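Long-range contact in sensor histidine kinase (Pseudomonas syringae pv. tomato, PDB 3CIT), which is probably a phosphorelay sensor kinase of a two-component system, represented here by its GAF domain, a likely signal-sensing module: residues A[88-102]-A[114-126]. Numbering follows the deposited sequence.
Sequences WLERPGTHLPCVLLL and TLVLANSVAISAP. With SO4 (sulfate ion), chain J.
Leu100 and Leu117 lie side by side in a hydrogen-bonded pair of the antiparallel hairpin formed by strands 98-105 and 111-119, next to each other in the sheet of this GAF domain. Leu100 CD2 meets Leu117 CD1 at 4.1 Å, and two bonds, Leu100 N to Leu117 O and the reverse, lock their backbones. Leu102 and Leu115 lie on the same face and cross obliquely; helices 29-43 and 128-156 cover this side. On the other face the CG1 branch of Val99 abuts CG1 of Val116 at 3.6 Å, while Leu101 runs alongside the CG2 branch of Val116.

Past the hairpin, 120-126 doubles back across the face that carries Cys98, Leu100 and Leu117, to Trp88 on the outer strand. CG of Trp88 stands anti to its N (chi1 -179°), which carries the indole toward the returning chain; there Ala125 CB makes a CH-pi contact 3.6 Å from the five-membered-ring centroid, and Val99 O lies over the opposite face toward the rim. Pro126 CD reaches CZ3 of Trp88, while a water in the ring plane links Trp88 NE1 to Ile123 O. Cys98 SG accepts a nearly straight bond from Ile123 N of the returning chain at 3.4 Å (167°).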
# COMPACT_ATOMS: atom_id res chain seq x y z
N TRP A 88 12.48 -3.18 0.72
CA TRP A 88 13.47 -4.08 1.33
C TRP A 88 14.70 -4.11 0.47
O TRP A 88 14.60 -4.36 -0.73
CB TRP A 88 12.90 -5.48 1.40
CG TRP A 88 13.81 -6.49 2.02
CD1 TRP A 88 14.46 -7.52 1.38
CD2 TRP A 88 14.18 -6.58 3.41
NE1 TRP A 88 15.23 -8.23 2.29
CE2 TRP A 88 15.07 -7.69 3.54
CE3 TRP A 88 13.85 -5.85 4.55
CZ2 TRP A 88 15.61 -8.06 4.76
CZ3 TRP A 88 14.44 -6.22 5.77
CH2 TRP A 88 15.28 -7.33 5.85
N LEU A 89 15.86 -3.90 1.07
CA LEU A 89 17.10 -3.87 0.33
C LEU A 89 18.09 -4.91 0.85
O LEU A 89 18.24 -5.07 2.05
CB LEU A 89 17.80 -2.52 0.52
CG LEU A 89 17.07 -1.25 0.12
CD1 LEU A 89 17.91 -0.01 0.57
CD2 LEU A 89 16.93 -1.28 -1.38
N GLU A 90 18.74 -5.61 -0.08
CA GLU A 90 19.86 -6.51 0.23
C GLU A 90 21.12 -5.81 -0.27
O GLU A 90 21.17 -5.40 -1.42
CB GLU A 90 19.73 -7.84 -0.49
CG GLU A 90 18.51 -8.62 -0.08
CD GLU A 90 18.44 -9.96 -0.81
OE1 GLU A 90 18.23 -9.97 -2.04
OE2 GLU A 90 18.62 -11.01 -0.16
N ARG A 91 22.12 -5.72 0.58
CA ARG A 91 23.36 -5.03 0.30
C ARG A 91 24.50 -5.99 0.69
O ARG A 91 25.15 -5.86 1.72
CB ARG A 91 23.40 -3.73 1.09
CG ARG A 91 22.22 -2.78 0.82
CD ARG A 91 22.28 -1.46 1.65
NE ARG A 91 23.53 -0.71 1.50
CZ ARG A 91 24.52 -0.65 2.40
NH1 ARG A 91 25.61 0.07 2.14
NH2 ARG A 91 24.44 -1.28 3.57
N PRO A 92 24.70 -7.03 -0.12
CA PRO A 92 25.61 -8.10 0.26
C PRO A 92 27.05 -7.64 0.54
O PRO A 92 27.57 -6.79 -0.15
CB PRO A 92 25.59 -9.03 -0.96
CG PRO A 92 24.40 -8.73 -1.65
CD PRO A 92 24.09 -7.29 -1.43
N GLY A 93 27.64 -8.17 1.61
CA GLY A 93 29.03 -7.91 1.92
C GLY A 93 29.30 -6.63 2.69
O GLY A 93 30.47 -6.36 3.03
N THR A 94 28.25 -5.85 2.96
CA THR A 94 28.37 -4.54 3.61
C THR A 94 28.19 -4.70 5.10
O THR A 94 27.90 -5.80 5.61
CB THR A 94 27.32 -3.53 3.07
OG1 THR A 94 26.03 -3.99 3.42
CG2 THR A 94 27.45 -3.30 1.50
N HIS A 95 28.36 -3.60 5.82
CA HIS A 95 28.20 -3.61 7.27
C HIS A 95 26.75 -3.87 7.71
O HIS A 95 26.50 -4.34 8.82
CB HIS A 95 28.70 -2.29 7.85
CG HIS A 95 30.19 -2.19 7.94
ND1 HIS A 95 30.97 -1.76 6.89
CD2 HIS A 95 31.04 -2.51 8.93
CE1 HIS A 95 32.24 -1.79 7.25
NE2 HIS A 95 32.31 -2.25 8.48
N LEU A 96 25.81 -3.51 6.85
CA LEU A 96 24.36 -3.62 7.08
C LEU A 96 23.71 -4.22 5.86
O LEU A 96 23.14 -3.52 4.99
CB LEU A 96 23.73 -2.24 7.41
CG LEU A 96 24.21 -1.60 8.72
CD1 LEU A 96 23.74 -0.15 8.87
CD2 LEU A 96 23.77 -2.44 9.95
N PRO A 97 23.86 -5.53 5.71
CA PRO A 97 23.41 -6.18 4.49
C PRO A 97 21.90 -6.26 4.21
O PRO A 97 21.52 -6.70 3.14
CB PRO A 97 24.01 -7.59 4.58
CG PRO A 97 24.39 -7.79 5.97
CD PRO A 97 24.59 -6.44 6.62
N CYS A 98 21.07 -5.88 5.17
CA CYS A 98 19.62 -5.89 5.03
C CYS A 98 19.13 -4.55 5.57
O CYS A 98 19.48 -4.16 6.68
CB CYS A 98 19.01 -7.07 5.85
SG CYS A 98 19.37 -8.58 5.04
N VAL A 99 18.27 -3.88 4.79
CA VAL A 99 17.67 -2.61 5.16
C VAL A 99 16.20 -2.58 4.75
O VAL A 99 15.84 -3.01 3.66
CB VAL A 99 18.42 -1.45 4.47
CG1 VAL A 99 17.73 -0.07 4.77
CG2 VAL A 99 19.89 -1.46 4.92
N LEU A 100 15.38 -2.05 5.64
CA LEU A 100 13.94 -1.82 5.40
C LEU A 100 13.68 -0.31 5.51
O LEU A 100 14.02 0.32 6.54
CB LEU A 100 13.12 -2.62 6.41
CG LEU A 100 11.60 -2.48 6.37
CD1 LEU A 100 10.97 -2.95 5.02
CD2 LEU A 100 10.89 -3.13 7.61
N LEU A 101 13.09 0.26 4.47
CA LEU A 101 12.72 1.67 4.43
C LEU A 101 11.21 1.79 4.60
O LEU A 101 10.47 1.08 3.91
CB LEU A 101 13.14 2.27 3.09
CG LEU A 101 14.63 2.15 2.72
CD1 LEU A 101 14.86 2.87 1.39
CD2 LEU A 101 15.48 2.75 3.79
N LEU A 102 10.78 2.67 5.50
CA LEU A 102 9.37 2.97 5.75
C LEU A 102 9.18 4.50 5.68
O LEU A 102 9.57 5.22 6.59
CB LEU A 102 8.92 2.44 7.12
CG LEU A 102 9.34 0.98 7.39
CD1 LEU A 102 9.40 0.61 8.85
CD2 LEU A 102 8.39 0.05 6.57
N THR A 114 12.07 9.07 6.35
CA THR A 114 12.07 7.62 6.25
C THR A 114 12.56 7.04 7.54
O THR A 114 13.59 7.47 8.07
CB THR A 114 13.06 7.05 5.19
OG1 THR A 114 13.15 7.95 4.10
CG2 THR A 114 12.55 5.72 4.77
N LEU A 115 11.81 6.05 8.04
CA LEU A 115 12.30 5.20 9.10
C LEU A 115 13.14 4.11 8.42
O LEU A 115 12.66 3.44 7.49
CB LEU A 115 11.10 4.65 9.89
CG LEU A 115 11.30 3.83 11.15
CD1 LEU A 115 12.06 4.67 12.17
CD2 LEU A 115 9.90 3.33 11.71
N VAL A 116 14.39 3.96 8.85
CA VAL A 116 15.34 3.07 8.22
C VAL A 116 15.71 2.03 9.27
O VAL A 116 16.30 2.38 10.30
CB VAL A 116 16.61 3.80 7.72
CG1 VAL A 116 17.63 2.79 7.00
CG2 VAL A 116 16.29 4.98 6.74
N LEU A 117 15.32 0.78 9.05
CA LEU A 117 15.74 -0.30 9.92
C LEU A 117 16.80 -1.09 9.16
O LEU A 117 16.73 -1.22 7.92
CB LEU A 117 14.56 -1.22 10.26
CG LEU A 117 13.26 -0.53 10.71
CD1 LEU A 117 12.20 -1.62 11.16
CD2 LEU A 117 13.52 0.49 11.76
N ALA A 118 17.79 -1.62 9.87
CA ALA A 118 18.89 -2.29 9.22
C ALA A 118 19.43 -3.37 10.11
O ALA A 118 19.30 -3.28 11.32
CB ALA A 118 20.01 -1.28 8.88
N ASN A 119 20.05 -4.39 9.53
CA ASN A 119 20.59 -5.48 10.32
C ASN A 119 22.04 -5.77 9.93
O ASN A 119 22.40 -5.67 8.76
CB ASN A 119 19.71 -6.72 10.18
CG ASN A 119 19.87 -7.68 11.35
OD1 ASN A 119 19.68 -7.28 12.52
ND2 ASN A 119 20.29 -8.94 11.06
N SER A 120 22.85 -6.14 10.92
CA SER A 120 24.26 -6.40 10.71
C SER A 120 24.55 -7.70 9.98
O SER A 120 25.65 -7.87 9.48
CB SER A 120 24.99 -6.43 12.06
OG SER A 120 24.45 -7.45 12.88
N VAL A 121 23.57 -8.61 9.93
CA VAL A 121 23.72 -9.85 9.19
C VAL A 121 22.51 -10.09 8.28
O VAL A 121 21.39 -9.59 8.53
CB VAL A 121 23.97 -11.08 10.11
CG1 VAL A 121 25.33 -10.98 10.86
CG2 VAL A 121 22.86 -11.27 11.07
N ALA A 122 22.74 -10.81 7.19
CA ALA A 122 21.67 -11.13 6.23
C ALA A 122 20.57 -11.93 6.93
O ALA A 122 20.84 -12.95 7.60
CB ALA A 122 22.24 -11.89 5.03
N ILE A 123 19.33 -11.46 6.80
CA ILE A 123 18.16 -12.17 7.31
C ILE A 123 17.10 -12.12 6.20
O ILE A 123 17.22 -11.34 5.26
CB ILE A 123 17.57 -11.53 8.59
CG1 ILE A 123 17.27 -10.03 8.41
CG2 ILE A 123 18.52 -11.74 9.79
CD1 ILE A 123 16.47 -9.43 9.54
N SER A 124 16.07 -12.94 6.29
CA SER A 124 14.95 -12.84 5.33
C SER A 124 14.15 -11.60 5.68
O SER A 124 14.10 -11.18 6.84
CB SER A 124 14.07 -14.06 5.41
OG SER A 124 14.76 -15.20 4.98
N ALA A 125 13.52 -10.97 4.69
CA ALA A 125 12.62 -9.87 5.00
C ALA A 125 11.62 -10.32 6.06
O ALA A 125 11.15 -11.45 6.02
CB ALA A 125 11.87 -9.38 3.72
N PRO A 126 11.27 -9.42 6.99
CA PRO A 126 10.23 -9.75 7.94
C PRO A 126 8.90 -10.14 7.26
O PRO A 126 8.63 -9.78 6.09
CB PRO A 126 10.06 -8.46 8.74
CG PRO A 126 11.41 -7.78 8.66
CD PRO A 126 11.88 -8.11 7.29
S SO4 J . 16.97 -16.04 7.72
O1 SO4 J . 18.30 -16.22 8.35
O2 SO4 J . 16.30 -14.82 8.28
O3 SO4 J . 17.19 -16.01 6.26
O4 SO4 J . 16.13 -17.23 8.00
O HOH W 1 15.04 -11.46 2.06
O HOH W 2 17.17 -10.46 2.61
O HOH W 3 28.08 -7.29 8.27